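Local coordinates for glutamyl-tRNA(Gln) amidotransferase subunit B, mitochondrial (Saccharomyces cerevisiae, PDB 4N0H), which forms the B subunit of a yeast mitochondrial amidotransferase assembly and carries a GatB/GatE catalytic domain, at residues T26-L30 and F31-T35; H48-Y51 and Y52-A55; L229-T232 and S233-I236; M286-P289 and E290-Y293. All coordinates share one frame; numbering follows the deposited sequence.

Contact 1 (T26-L30 and F31-T35)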
ATOM      1  N   THR B  26      11.406 -19.782 -13.908  1.00 27.36           N
ATOM      2  CA  THR B  26      11.070 -18.692 -14.807  1.00 30.42           C
ATOM      3  C   THR B  26      12.359 -17.936 -15.088  1.00 29.83           C
ATOM      4  O   THR B  26      13.300 -17.984 -14.291  1.00 28.60           O
ATOM      5  CB  THR B  26      10.059 -17.733 -14.161  1.00 27.97           C
ATOM      6  OG1 THR B  26      10.578 -17.281 -12.908  1.00 28.66           O
ATOM      7  CG2 THR B  26       8.731 -18.441 -13.922  1.00 29.46           C
ATOM      8  N   LYS B  27      12.412 -17.242 -16.219  1.00 32.33           N
ATOM      9  CA  LYS B  27      13.602 -16.478 -16.569  1.00 36.65           C
ATOM     10  C   LYS B  27      13.878 -15.380 -15.541  1.00 28.97           C
ATOM     11  O   LYS B  27      15.020 -15.169 -15.128  1.00 30.04           O
ATOM     12  CB  LYS B  27      13.462 -15.870 -17.964  1.00 43.63           C
ATOM     13  CG  LYS B  27      14.703 -15.135 -18.443  1.00 49.55           C
ATOM     14  CD  LYS B  27      14.518 -14.632 -19.864  1.00 57.38           C
ATOM     15  CE  LYS B  27      13.252 -13.798 -19.990  1.00 61.51           C
ATOM     16  NZ  LYS B  27      12.997 -13.376 -21.398  1.00 66.30           N
ATOM     17  N   ASN B  28      12.823 -14.691 -15.126  1.00 23.58           N
ATOM     18  CA  ASN B  28      12.952 -13.590 -14.182  1.00 22.80           C
ATOM     19  C   ASN B  28      12.164 -13.848 -12.904  1.00 21.60           C
ATOM     20  O   ASN B  28      11.509 -14.878 -12.783  1.00 22.49           O
ATOM     21  CB  ASN B  28      12.542 -12.276 -14.851  1.00 24.52           C
ATOM     22  CG  ASN B  28      13.421 -11.946 -16.046  1.00 29.43           C
ATOM     23  OD1 ASN B  28      14.616 -12.259 -16.052  1.00 28.15           O
ATOM     24  ND2 ASN B  28      12.836 -11.332 -17.067  1.00 27.78           N
ATOM     25  N   LYS B  29      12.243 -12.920 -11.955  1.00 20.33           N
ATOM     26  CA  LYS B  29      11.675 -13.129 -10.628  1.00 22.33           C
ATOM     27  C   LYS B  29      10.165 -12.918 -10.581  1.00 21.96           C
ATOM     28  O   LYS B  29       9.541 -12.649 -11.598  1.00 23.24           O
ATOM     29  CB  LYS B  29      12.365 -12.238  -9.605  1.00 20.62           C
ATOM     30  CG  LYS B  29      13.838 -12.561  -9.400  1.00 22.13           C
ATOM     31  CD  LYS B  29      14.363 -11.785  -8.199  1.00 23.10           C
ATOM     32  CE  LYS B  29      15.866 -11.893  -8.059  1.00 26.67           C
ATOM     33  NZ  LYS B  29      16.297 -11.186  -6.819  1.00 26.18           N
ATOM     34  N   LEU B  30       9.591 -13.042  -9.388  1.00 23.95           N
ATOM     35  CA  LEU B  30       8.133 -13.067  -9.220  1.00 24.66           C
ATOM     36  C   LEU B  30       7.445 -11.696  -9.358  1.00 24.00           C
ATOM     37  O   LEU B  30       6.493 -11.544 -10.128  1.00 25.33           O
ATOM     38  CB  LEU B  30       7.769 -13.709  -7.876  1.00 21.37           C
ATOM     39  CG  LEU B  30       6.278 -13.919  -7.615  1.00 22.97           C
ATOM     40  CD1 LEU B  30       5.651 -14.701  -8.765  1.00 24.08           C
ATOM     41  CD2 LEU B  30       6.047 -14.646  -6.294  1.00 18.32           C
ATOM     42  N   PHE B  31       7.919 -10.705  -8.614  1.00 21.32           N
ATOM     43  CA  PHE B  31       7.304  -9.376  -8.657  1.00 20.46           C
ATOM     44  C   PHE B  31       8.243  -8.302  -9.211  1.00 20.07           C
ATOM     45  O   PHE B  31       8.026  -7.109  -9.022  1.00 19.24           O
ATOM     46  CB  PHE B  31       6.779  -8.988  -7.270  1.00 21.49           C
ATOM     47  CG  PHE B  31       5.628  -9.834  -6.816  1.00 23.16           C
ATOM     48  CD1 PHE B  31       4.379  -9.692  -7.402  1.00 20.33           C
ATOM     49  CD2 PHE B  31       5.798 -10.794  -5.831  1.00 22.87           C
ATOM     50  CE1 PHE B  31       3.314 -10.478  -6.998  1.00 16.80           C
ATOM     51  CE2 PHE B  31       4.737 -11.582  -5.423  1.00 22.86           C
ATOM     52  CZ  PHE B  31       3.496 -11.431  -6.012  1.00 18.79           C
ATOM     53  N   SER B  32       9.295  -8.748  -9.886  1.00 25.99           N
ATOM     54  CA  SER B  32      10.240  -7.862 -10.548  1.00 24.03           C
ATOM     55  C   SER B  32      10.819  -8.625 -11.729  1.00 23.13           C
ATOM     56  O   SER B  32      10.865  -9.855 -11.711  1.00 25.12           O
ATOM     57  CB  SER B  32      11.363  -7.464  -9.589  1.00 27.19           C
ATOM     58  OG  SER B  32      12.377  -6.736 -10.262  1.00 27.29           O
ATOM     59  N   GLN B  33      11.264  -7.910 -12.757  1.00 21.34           N
ATOM     60  CA  GLN B  33      11.822  -8.584 -13.928  1.00 21.99           C
ATOM     61  C   GLN B  33      13.335  -8.805 -13.842  1.00 24.32           C
ATOM     62  O   GLN B  33      13.986  -9.112 -14.842  1.00 26.04           O
ATOM     63  CB  GLN B  33      11.434  -7.861 -15.223  1.00 28.27           C
ATOM     64  CG  GLN B  33       9.978  -8.080 -15.623  1.00 30.57           C
ATOM     65  CD  GLN B  33       9.645  -9.559 -15.793  1.00 33.29           C
ATOM     66  OE1 GLN B  33      10.230 -10.250 -16.630  1.00 33.32           O
ATOM     67  NE2 GLN B  33       8.712 -10.051 -14.991  1.00 34.06           N
ATOM     68  N   SER B  34      13.889  -8.656 -12.644  1.00 25.60           N
ATOM     69  CA  SER B  34      15.290  -8.990 -12.414  1.00 24.35           C
ATOM     70  C   SER B  34      15.517 -10.484 -12.631  1.00 26.13           C
ATOM     71  O   SER B  34      14.581 -11.289 -12.567  1.00 22.57           O
ATOM     72  CB  SER B  34      15.720  -8.573 -11.003  1.00 28.58           C
ATOM     73  OG  SER B  34      14.757  -8.984 -10.042  1.00 34.32           O
ATOM     74  N   THR B  35      16.766 -10.854 -12.885  1.00 24.37           N
ATOM     75  CA  THR B  35      17.095 -12.214 -13.281  1.00 26.03           C
ATOM     76  C   THR B  35      16.884 -13.239 -12.171  1.00 26.25           C
ATOM     77  O   THR B  35      17.300 -13.038 -11.031  1.00 27.90           O
ATOM     78  CB  THR B  35      18.553 -12.295 -13.784  1.00 29.65           C
ATOM     79  OG1 THR B  35      18.710 -11.424 -14.911  1.00 31.71           O
ATOM     80  CG2 THR B  35      18.920 -13.725 -14.182  1.00 27.26           C
TER
HETATM   81  O   HOH W   1      17.115 -12.562 -17.135  1.00 32.43           O

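Contact 2 (H48-Y51 and Y52-A55)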
ATOM      1  N   HIS B  48      21.896  -9.662  -8.948  1.00 29.34           N
ATOM      2  CA  HIS B  48      20.616  -9.856  -9.621  1.00 24.96           C
ATOM      3  C   HIS B  48      19.485  -9.239  -8.802  1.00 27.90           C
ATOM      4  O   HIS B  48      18.537  -9.933  -8.414  1.00 27.24           O
ATOM      5  CB  HIS B  48      20.348 -11.350  -9.826  1.00 26.92           C
ATOM      6  CG  HIS B  48      21.400 -12.050 -10.626  1.00 30.92           C
ATOM      7  ND1 HIS B  48      21.692 -11.710 -11.930  1.00 32.48           N
ATOM      8  CD2 HIS B  48      22.228 -13.075 -10.309  1.00 32.67           C
ATOM      9  CE1 HIS B  48      22.652 -12.497 -12.384  1.00 34.47           C
ATOM     10  NE2 HIS B  48      22.994 -13.335 -11.419  1.00 34.73           N
ATOM     11  N   THR B  49      19.579  -7.935  -8.552  1.00 27.43           N
ATOM     12  CA  THR B  49      18.629  -7.256  -7.680  1.00 29.88           C
ATOM     13  C   THR B  49      18.173  -5.901  -8.221  1.00 30.83           C
ATOM     14  O   THR B  49      18.973  -4.979  -8.389  1.00 31.30           O
ATOM     15  CB  THR B  49      19.234  -7.030  -6.278  1.00 28.72           C
ATOM     16  OG1 THR B  49      20.493  -6.367  -6.409  1.00 32.78           O
ATOM     17  CG2 THR B  49      19.441  -8.351  -5.549  1.00 26.85           C
ATOM     18  N   SER B  50      16.876  -5.783  -8.470  1.00 30.28           N
ATOM     19  CA  SER B  50      16.279  -4.525  -8.905  1.00 25.24           C
ATOM     20  C   SER B  50      16.098  -3.566  -7.735  1.00 24.67           C
ATOM     21  O   SER B  50      16.356  -3.921  -6.583  1.00 25.80           O
ATOM     22  CB  SER B  50      14.916  -4.804  -9.532  1.00 23.93           C
ATOM     23  OG  SER B  50      14.096  -5.496  -8.599  1.00 26.83           O
ATOM     24  N   TYR B  51      15.654  -2.348  -8.037  1.00 22.27           N
ATOM     25  CA  TYR B  51      15.267  -1.404  -7.001  1.00 22.18           C
ATOM     26  C   TYR B  51      14.218  -2.042  -6.094  1.00 25.45           C
ATOM     27  O   TYR B  51      14.266  -1.890  -4.871  1.00 22.18           O
ATOM     28  CB  TYR B  51      14.712  -0.111  -7.611  1.00 20.45           C
ATOM     29  CG  TYR B  51      15.683   0.644  -8.498  1.00 28.34           C
ATOM     30  CD1 TYR B  51      17.051   0.663  -8.224  1.00 29.50           C
ATOM     31  CD2 TYR B  51      15.231   1.340  -9.610  1.00 27.79           C
ATOM     32  CE1 TYR B  51      17.935   1.361  -9.039  1.00 29.57           C
ATOM     33  CE2 TYR B  51      16.098   2.032 -10.428  1.00 30.70           C
ATOM     34  CZ  TYR B  51      17.446   2.043 -10.143  1.00 33.84           C
ATOM     35  OH  TYR B  51      18.292   2.743 -10.971  1.00 36.42           O
ATOM     36  N   TYR B  52      13.275  -2.763  -6.695  1.00 22.59           N
ATOM     37  CA  TYR B  52      12.226  -3.427  -5.921  1.00 26.12           C
ATOM     38  C   TYR B  52      12.773  -4.529  -5.015  1.00 24.43           C
ATOM     39  O   TYR B  52      12.327  -4.672  -3.878  1.00 21.94           O
ATOM     40  CB  TYR B  52      11.136  -4.010  -6.828  1.00 24.32           C
ATOM     41  CG  TYR B  52      10.159  -4.888  -6.077  1.00 24.21           C
ATOM     42  CD1 TYR B  52       9.101  -4.334  -5.367  1.00 20.08           C
ATOM     43  CD2 TYR B  52      10.310  -6.270  -6.061  1.00 24.63           C
ATOM     44  CE1 TYR B  52       8.214  -5.137  -4.662  1.00 19.58           C
ATOM     45  CE2 TYR B  52       9.437  -7.078  -5.359  1.00 25.21           C
ATOM     46  CZ  TYR B  52       8.388  -6.508  -4.669  1.00 25.23           C
ATOM     47  OH  TYR B  52       7.520  -7.322  -3.980  1.00 29.00           O
ATOM     48  N   ASP B  53      13.721  -5.314  -5.522  1.00 23.98           N
ATOM     49  CA  ASP B  53      14.291  -6.417  -4.743  1.00 20.49           C
ATOM     50  C   ASP B  53      14.953  -5.906  -3.457  1.00 23.84           C
ATOM     51  O   ASP B  53      14.978  -6.598  -2.441  1.00 20.37           O
ATOM     52  CB  ASP B  53      15.311  -7.210  -5.569  1.00 21.70           C
ATOM     53  CG  ASP B  53      14.678  -7.974  -6.718  1.00 26.95           C
ATOM     54  OD1 ASP B  53      13.450  -8.208  -6.693  1.00 27.25           O
ATOM     55  OD2 ASP B  53      15.417  -8.343  -7.656  1.00 24.74           O
ATOM     56  N   ILE B  54      15.487  -4.691  -3.512  1.00 22.38           N
ATOM     57  CA  ILE B  54      16.151  -4.089  -2.359  1.00 21.05           C
ATOM     58  C   ILE B  54      15.128  -3.303  -1.520  1.00 25.01           C
ATOM     59  O   ILE B  54      15.465  -2.697  -0.493  1.00 23.74           O
ATOM     60  CB  ILE B  54      17.351  -3.215  -2.814  1.00 26.01           C
ATOM     61  CG1 ILE B  54      18.220  -3.994  -3.804  1.00 24.21           C
ATOM     62  CG2 ILE B  54      18.213  -2.763  -1.633  1.00 27.41           C
ATOM     63  CD1 ILE B  54      18.821  -5.252  -3.214  1.00 27.43           C
ATOM     64  N   ALA B  55      13.872  -3.341  -1.962  1.00 26.86           N
ATOM     65  CA  ALA B  55      12.766  -2.654  -1.287  1.00 26.46           C
ATOM     66  C   ALA B  55      13.017  -1.156  -1.094  1.00 22.58           C
ATOM     67  O   ALA B  55      12.695  -0.591  -0.050  1.00 24.11           O
ATOM     68  CB  ALA B  55      12.435  -3.328   0.046  1.00 26.86           C
TER

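Contact 3 (L229-T232 and S233-I236)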
ATOM      1  N   LEU B 229      14.592 -30.087   6.869  1.00 68.56           N
ATOM      2  CA  LEU B 229      15.015 -31.388   6.367  1.00 62.95           C
ATOM      3  C   LEU B 229      15.655 -31.184   4.996  1.00 63.26           C
ATOM      4  O   LEU B 229      14.974 -30.826   4.038  1.00 62.00           O
ATOM      5  CB  LEU B 229      13.812 -32.327   6.278  1.00 56.09           C
ATOM      6  CG  LEU B 229      13.015 -32.430   7.580  1.00 52.08           C
ATOM      7  CD1 LEU B 229      11.640 -33.037   7.345  1.00 49.76           C
ATOM      8  CD2 LEU B 229      13.788 -33.236   8.608  1.00 51.29           C
ATOM      9  N   PRO B 230      16.975 -31.408   4.903  1.00 67.24           N
ATOM     10  CA  PRO B 230      17.782 -31.013   3.741  1.00 64.42           C
ATOM     11  C   PRO B 230      17.751 -31.994   2.570  1.00 59.04           C
ATOM     12  O   PRO B 230      17.985 -31.581   1.434  1.00 57.95           O
ATOM     13  CB  PRO B 230      19.206 -30.929   4.314  1.00 68.11           C
ATOM     14  CG  PRO B 230      19.115 -31.417   5.761  1.00 69.86           C
ATOM     15  CD  PRO B 230      17.792 -32.078   5.924  1.00 68.13           C
ATOM     16  N   ASN B 231      17.476 -33.265   2.835  1.00 56.22           N
ATOM     17  CA  ASN B 231      17.465 -34.273   1.780  1.00 56.65           C
ATOM     18  C   ASN B 231      16.483 -35.390   2.087  1.00 57.24           C
ATOM     19  O   ASN B 231      16.081 -35.565   3.235  1.00 56.43           O
ATOM     20  CB  ASN B 231      18.864 -34.852   1.576  1.00 61.86           C
ATOM     21  CG  ASN B 231      19.511 -35.276   2.877  1.00 67.66           C
ATOM     22  OD1 ASN B 231      20.378 -34.581   3.409  1.00 73.57           O
ATOM     23  ND2 ASN B 231      19.084 -36.414   3.405  1.00 66.13           N
ATOM     24  N   THR B 232      16.112 -36.146   1.058  1.00 61.09           N
ATOM     25  CA  THR B 232      15.103 -37.195   1.185  1.00 62.67           C
ATOM     26  C   THR B 232      15.429 -38.195   2.294  1.00 64.86           C
ATOM     27  O   THR B 232      14.530 -38.687   2.977  1.00 68.17           O
ATOM     28  CB  THR B 232      14.882 -37.938  -0.154  1.00 63.30           C
ATOM     29  OG1 THR B 232      14.895 -39.354   0.069  1.00 66.68           O
ATOM     30  CG2 THR B 232      15.970 -37.575  -1.154  1.00 61.00           C
ATOM     31  N   SER B 233      16.715 -38.477   2.479  1.00 62.86           N
ATOM     32  CA  SER B 233      17.160 -39.381   3.534  1.00 63.29           C
ATOM     33  C   SER B 233      16.809 -38.852   4.922  1.00 61.90           C
ATOM     34  O   SER B 233      16.440 -39.616   5.812  1.00 63.69           O
ATOM     35  CB  SER B 233      18.668 -39.620   3.430  1.00 66.89           C
ATOM     36  OG  SER B 233      19.175 -40.192   4.624  1.00 69.20           O
ATOM     37  N   SER B 234      16.921 -37.540   5.099  1.00 59.48           N
ATOM     38  CA  SER B 234      16.666 -36.913   6.392  1.00 60.76           C
ATOM     39  C   SER B 234      15.173 -36.818   6.688  1.00 60.07           C
ATOM     40  O   SER B 234      14.761 -36.811   7.849  1.00 62.43           O
ATOM     41  CB  SER B 234      17.286 -35.516   6.437  1.00 61.54           C
ATOM     42  OG  SER B 234      18.636 -35.542   6.012  1.00 64.23           O
ATOM     43  N   ILE B 235      14.368 -36.734   5.636  1.00 56.46           N
ATOM     44  CA  ILE B 235      12.922 -36.672   5.790  1.00 54.28           C
ATOM     45  C   ILE B 235      12.412 -38.022   6.276  1.00 56.64           C
ATOM     46  O   ILE B 235      11.654 -38.105   7.242  1.00 59.19           O
ATOM     47  CB  ILE B 235      12.233 -36.321   4.462  1.00 53.34           C
ATOM     48  CG1 ILE B 235      13.044 -35.274   3.697  1.00 50.01           C
ATOM     49  CG2 ILE B 235      10.825 -35.815   4.709  1.00 55.36           C
ATOM     50  CD1 ILE B 235      12.398 -34.818   2.406  1.00 42.87           C
ATOM     51  N   ILE B 236      12.852 -39.078   5.599  1.00 56.44           N
ATOM     52  CA  ILE B 236      12.479 -40.444   5.948  1.00 59.94           C
ATOM     53  C   ILE B 236      12.884 -40.799   7.379  1.00 63.27           C
ATOM     54  O   ILE B 236      12.115 -41.418   8.114  1.00 63.84           O
ATOM     55  CB  ILE B 236      13.108 -41.456   4.967  1.00 57.72           C
ATOM     56  CG1 ILE B 236      12.653 -41.164   3.534  1.00 56.41           C
ATOM     57  CG2 ILE B 236      12.749 -42.881   5.355  1.00 59.15           C
ATOM     58  CD1 ILE B 236      11.150 -41.171   3.352  1.00 55.93           C
TER

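Contact 4 (M286-P289 and E290-Y293)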
ATOM      1  N   MET B 286      -2.456  -9.588   5.539  1.00 27.18           N
ATOM      2  CA  MET B 286      -3.254  -8.529   4.939  1.00 25.58           C
ATOM      3  C   MET B 286      -3.211  -8.699   3.434  1.00 23.57           C
ATOM      4  O   MET B 286      -2.131  -8.790   2.858  1.00 22.72           O
ATOM      5  CB  MET B 286      -2.677  -7.157   5.310  1.00 24.59           C
ATOM      6  CG  MET B 286      -3.512  -5.975   4.831  1.00 33.29           C
ATOM      7  SD  MET B 286      -2.742  -4.369   5.170  1.00 37.37           S
ATOM      8  CE  MET B 286      -1.357  -4.406   4.039  1.00 35.95           C
ATOM      9  N   PRO B 287      -4.385  -8.756   2.790  1.00 25.76           N
ATOM     10  CA  PRO B 287      -4.392  -8.786   1.325  1.00 27.43           C
ATOM     11  C   PRO B 287      -3.613  -7.591   0.790  1.00 29.40           C
ATOM     12  O   PRO B 287      -3.780  -6.485   1.312  1.00 25.73           O
ATOM     13  CB  PRO B 287      -5.874  -8.645   0.986  1.00 28.92           C
ATOM     14  CG  PRO B 287      -6.577  -9.227   2.166  1.00 29.46           C
ATOM     15  CD  PRO B 287      -5.744  -8.823   3.352  1.00 29.70           C
ATOM     16  N   ASP B 288      -2.752  -7.808  -0.200  1.00 23.72           N
ATOM     17  CA  ASP B 288      -1.965  -6.707  -0.734  1.00 25.62           C
ATOM     18  C   ASP B 288      -2.885  -5.652  -1.346  1.00 26.53           C
ATOM     19  O   ASP B 288      -3.772  -5.975  -2.132  1.00 28.18           O
ATOM     20  CB  ASP B 288      -0.943  -7.190  -1.757  1.00 26.32           C
ATOM     21  CG  ASP B 288       0.072  -6.125  -2.103  1.00 24.00           C
ATOM     22  OD1 ASP B 288      -0.188  -5.329  -3.032  1.00 24.39           O
ATOM     23  OD2 ASP B 288       1.128  -6.077  -1.440  1.00 25.58           O
ATOM     24  N   PRO B 289      -2.695  -4.385  -0.954  1.00 29.30           N
ATOM     25  CA  PRO B 289      -3.585  -3.314  -1.413  1.00 28.78           C
ATOM     26  C   PRO B 289      -3.257  -2.802  -2.813  1.00 30.09           C
ATOM     27  O   PRO B 289      -4.034  -2.017  -3.354  1.00 30.16           O
ATOM     28  CB  PRO B 289      -3.376  -2.212  -0.370  1.00 29.75           C
ATOM     29  CG  PRO B 289      -2.005  -2.450   0.166  1.00 30.25           C
ATOM     30  CD  PRO B 289      -1.770  -3.936   0.106  1.00 26.55           C
ATOM     31  N   GLU B 290      -2.144  -3.247  -3.392  1.00 29.61           N
ATOM     32  CA  GLU B 290      -1.722  -2.775  -4.712  1.00 27.56           C
ATOM     33  C   GLU B 290      -1.946  -3.779  -5.843  1.00 28.61           C
ATOM     34  O   GLU B 290      -2.364  -3.407  -6.939  1.00 25.91           O
ATOM     35  CB  GLU B 290      -0.246  -2.382  -4.690  1.00 29.16           C
ATOM     36  CG  GLU B 290       0.075  -1.213  -3.790  1.00 31.07           C
ATOM     37  CD  GLU B 290       1.436  -0.618  -4.095  1.00 30.17           C
ATOM     38  OE1 GLU B 290       2.434  -1.374  -4.086  1.00 30.54           O
ATOM     39  OE2 GLU B 290       1.503   0.601  -4.362  1.00 29.93           O
ATOM     40  N   LEU B 291      -1.653  -5.046  -5.580  1.00 25.81           N
ATOM     41  CA  LEU B 291      -1.713  -6.068  -6.616  1.00 23.41           C
ATOM     42  C   LEU B 291      -3.151  -6.408  -7.006  1.00 25.26           C
ATOM     43  O   LEU B 291      -4.010  -6.583  -6.145  1.00 23.92           O
ATOM     44  CB  LEU B 291      -0.974  -7.329  -6.163  1.00 23.03           C
ATOM     45  CG  LEU B 291       0.528  -7.145  -5.928  1.00 22.90           C
ATOM     46  CD1 LEU B 291       1.090  -8.296  -5.114  1.00 21.34           C
ATOM     47  CD2 LEU B 291       1.258  -7.022  -7.261  1.00 21.03           C
ATOM     48  N   PRO B 292      -3.416  -6.496  -8.316  1.00 29.20           N
ATOM     49  CA  PRO B 292      -4.748  -6.897  -8.786  1.00 29.30           C
ATOM     50  C   PRO B 292      -5.010  -8.361  -8.458  1.00 26.99           C
ATOM     51  O   PRO B 292      -4.058  -9.126  -8.358  1.00 23.93           O
ATOM     52  CB  PRO B 292      -4.648  -6.737 -10.311  1.00 35.39           C
ATOM     53  CG  PRO B 292      -3.435  -5.880 -10.549  1.00 37.99           C
ATOM     54  CD  PRO B 292      -2.498  -6.203  -9.428  1.00 31.39           C
ATOM     55  N   TYR B 293      -6.275  -8.740  -8.292  1.00 30.56           N
ATOM     56  CA  TYR B 293      -6.647 -10.146  -8.169  1.00 35.90           C
ATOM     57  C   TYR B 293      -6.164 -10.922  -9.389  1.00 37.06           C
ATOM     58  O   TYR B 293      -6.047 -10.365 -10.479  1.00 40.08           O
ATOM     59  CB  TYR B 293      -8.166 -10.298  -8.099  1.00 41.19           C
ATOM     60  CG  TYR B 293      -8.826  -9.756  -6.855  1.00 46.90           C
ATOM     61  CD1 TYR B 293      -8.324 -10.032  -5.590  1.00 48.72           C
ATOM     62  CD2 TYR B 293      -9.969  -8.974  -6.950  1.00 54.01           C
ATOM     63  CE1 TYR B 293      -8.943  -9.537  -4.452  1.00 49.87           C
ATOM     64  CE2 TYR B 293     -10.592  -8.476  -5.824  1.00 55.72           C
ATOM     65  CZ  TYR B 293     -10.079  -8.756  -4.580  1.00 54.02           C
ATOM     66  OH  TYR B 293     -10.716  -8.249  -3.468  1.00 55.33           O
TER
HETATM   67  O   HOH W   2       2.157  -3.898  -2.751  1.00 40.08           O

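Contact 1 (T26-L30 and F31-T35)
The side chains of Asn28 and Gln33 cross almost at a right angle and meet through their amides, whose planes are 77° apart. Asn28 ND2 donates to Gln33 OE1 at 2.9 Å, nearly straight (163°). The acceptor lies close to the Asn28 amide plane, whereas the donor stands above the plane of the Gln33 carbonyl. A bend in the Gln33 chain (chi2 -58°) brings its OE1 back to the Asn28 amide. Next to this pair Lys29 N bonds to Ser34 O, 2.9 Å, and Thr26 OG1 holds Asn28 O at 2.6 Å. A water donates to Asn28 OD1 (2.7 Å) and is hydrogen-bonded to Thr35 OG1, which also binds Gln124 of subunit F. The extended Lys29 chain runs past Ser34 and carries its ammonium to a salt bridge with Asp53 and to the carbonyls of Asn163, Ser165 and His48. Apolar packing lies at the bend, where Leu30 CG sits over one face of the Phe31 ring, 3.9 Å from its centroid in a CH-pi contact, and Leu30 CD2 approaches Phe31 CE2 to 3.4 Å. With one isolated beta bridge, Asn28 to Thr35, this is a reversing loop between strand 14-23 and helix 65-78, docked against subunit F.

Contact 2 (H48-Y51 and Y52-A55)
Ser50 and Asp53 bind each other twice, and the tight part of this turn lies between them. Ser50 OG accepts from Asp53 N at 3.1 Å, while Ser50 N returns a bond to Asp53 OD2, also 3.1 Å and nearly straight (164°), reaching the carboxylate from well above its plane. Ser50 chi1, 57°, sets the hydroxyl between its own backbone N and carbonyl carbon, from where it can face the Asp53 amide. The main chain closes behind the pair through Ile54 N to Ser50 O, 3.3 Å. Side-chain and main-chain oxygens of Ser50 thus take the amides three and four residues on, which makes an ST motif, with the Ser50 N to Asp53 OD2 bond added; a type I beta turn, Tyr52 to Ala55, continues the coil, its Ala55 N bonded to Tyr52 O at 2.8 Å. Ser50 OG has a further partner in Ser32, and Asp53 OD2 also takes the hydroxyl of Ser34. Packing is looser on the flank, held by van der Waals contact alone, where Ile54 CD1 lies against Thr49 CB at 3.6 Å and against both Thr49 branches. Both tyrosine rings lead away from the turn. Tyr51 meets Trp135 of subunit F edge-to-face and stacks on an aromatic side chain of another protein chain.

Contact 3 (L229-T232 and S233-I236)
Ile235 turns CG1 to the side opposite its carbonyl carbon (chi1 -39°), which lays that methylene against Asn231 O at 3.1 Å. Leu229, whose CG likewise lies opposite its carbonyl carbon (chi1 -53°), sends CD1 to Ile235 CG2 at 3.9 Å, the two side chains meeting at a slant. To one side, Pro230 CD packs on Ser234 CB, 3.5 Å away, so the loop hugs the first turn of helix 232-248. Asn231 occupies the N-cap position, and its carbonyl starts the helical bonding by taking two amides. Ser234 N reaches it at 2.8 Å from well above the carbonyl plane, and Ile235 N at 3.2 Å within that plane. The next step is already regular: Ile236 N points almost straight (172°) at Thr232 O, 3.1 Å distant. On the buried flank, Leu229 touches Val214 and Trp266, and Ile235 reaches Val212 and Val214, so that both face strand 210-218, while Ile235 also faces helix 181-197 through Ile188. Two amides of the first turn are satisfied by one carbonyl, three and four residues before them, which implies that the helix opens with 3-10-like character before the Ile236 N to Thr232 O bond continues the alpha pattern.

Contact 4 (M286-P289 and E290-Y293)
Beyond the short strand 286-287, the backbone turns at Pro289 (psi -8°), and this brings the amides of Glu290 and Leu291 round toward the side chain of Asp288. Asp288 OD1 grips both of them, Glu290 N at 2.9 Å and Leu291 N at 3.0 Å. The first donor comes from above the carboxylate plane, 42° out of it, while the second lies nearer the plane on the anti side. The bond from OD1 to the amide two residues on defines an Asx turn, which leads the chain from the strand into the loop before helix 298-306. Asp288 reaches the amides because its CG lies opposite the backbone N (chi1 -168°). Its other oxygen, OD2, forms a salt bridge with Arg90 of the adjacent strand 89-92, which would help fix the rotation of the carboxylate. Leu291 crosses the Asp288 side chain at an angle, bringing CG to 3.5 Å from OD1 and CD1 to 3.8 Å from Asp288 CG. A water lies between the acids, 2.7 Å from Asp288 OD2 and 2.9 Å from Glu290 OE1; which of its acceptors it serves at any moment is not settled. The far end of the Glu290 side chain leads away from the turn, and its OE2 pairs with a basic side chain of another protein chain and with Gln60.

Overall arrangement
Contacts 1, 2 and 4 gather on one flank of the GatB/GatE domain, and contact 3 stands apart from them. Contacts 1 and 2 have centres about 10 Å apart and join directly, Ser34 OG lying 2.6 Å from Asp53 OD2 and Ser32 OG 2.7 Å from Ser50 OG. Contact 4 lies about 19 Å from contact 1, centre to centre, yet Phe31 CE1 touches Leu291 CD1 at 3.6 Å; its nearest atoms to contact 2 are about 7 Å away. Contact 3 and contact 4 lie on opposite sides of the chain's centre, their centres about 36 Å apart. Other chains of the assembly touch the first group, whereas none touches contact 3.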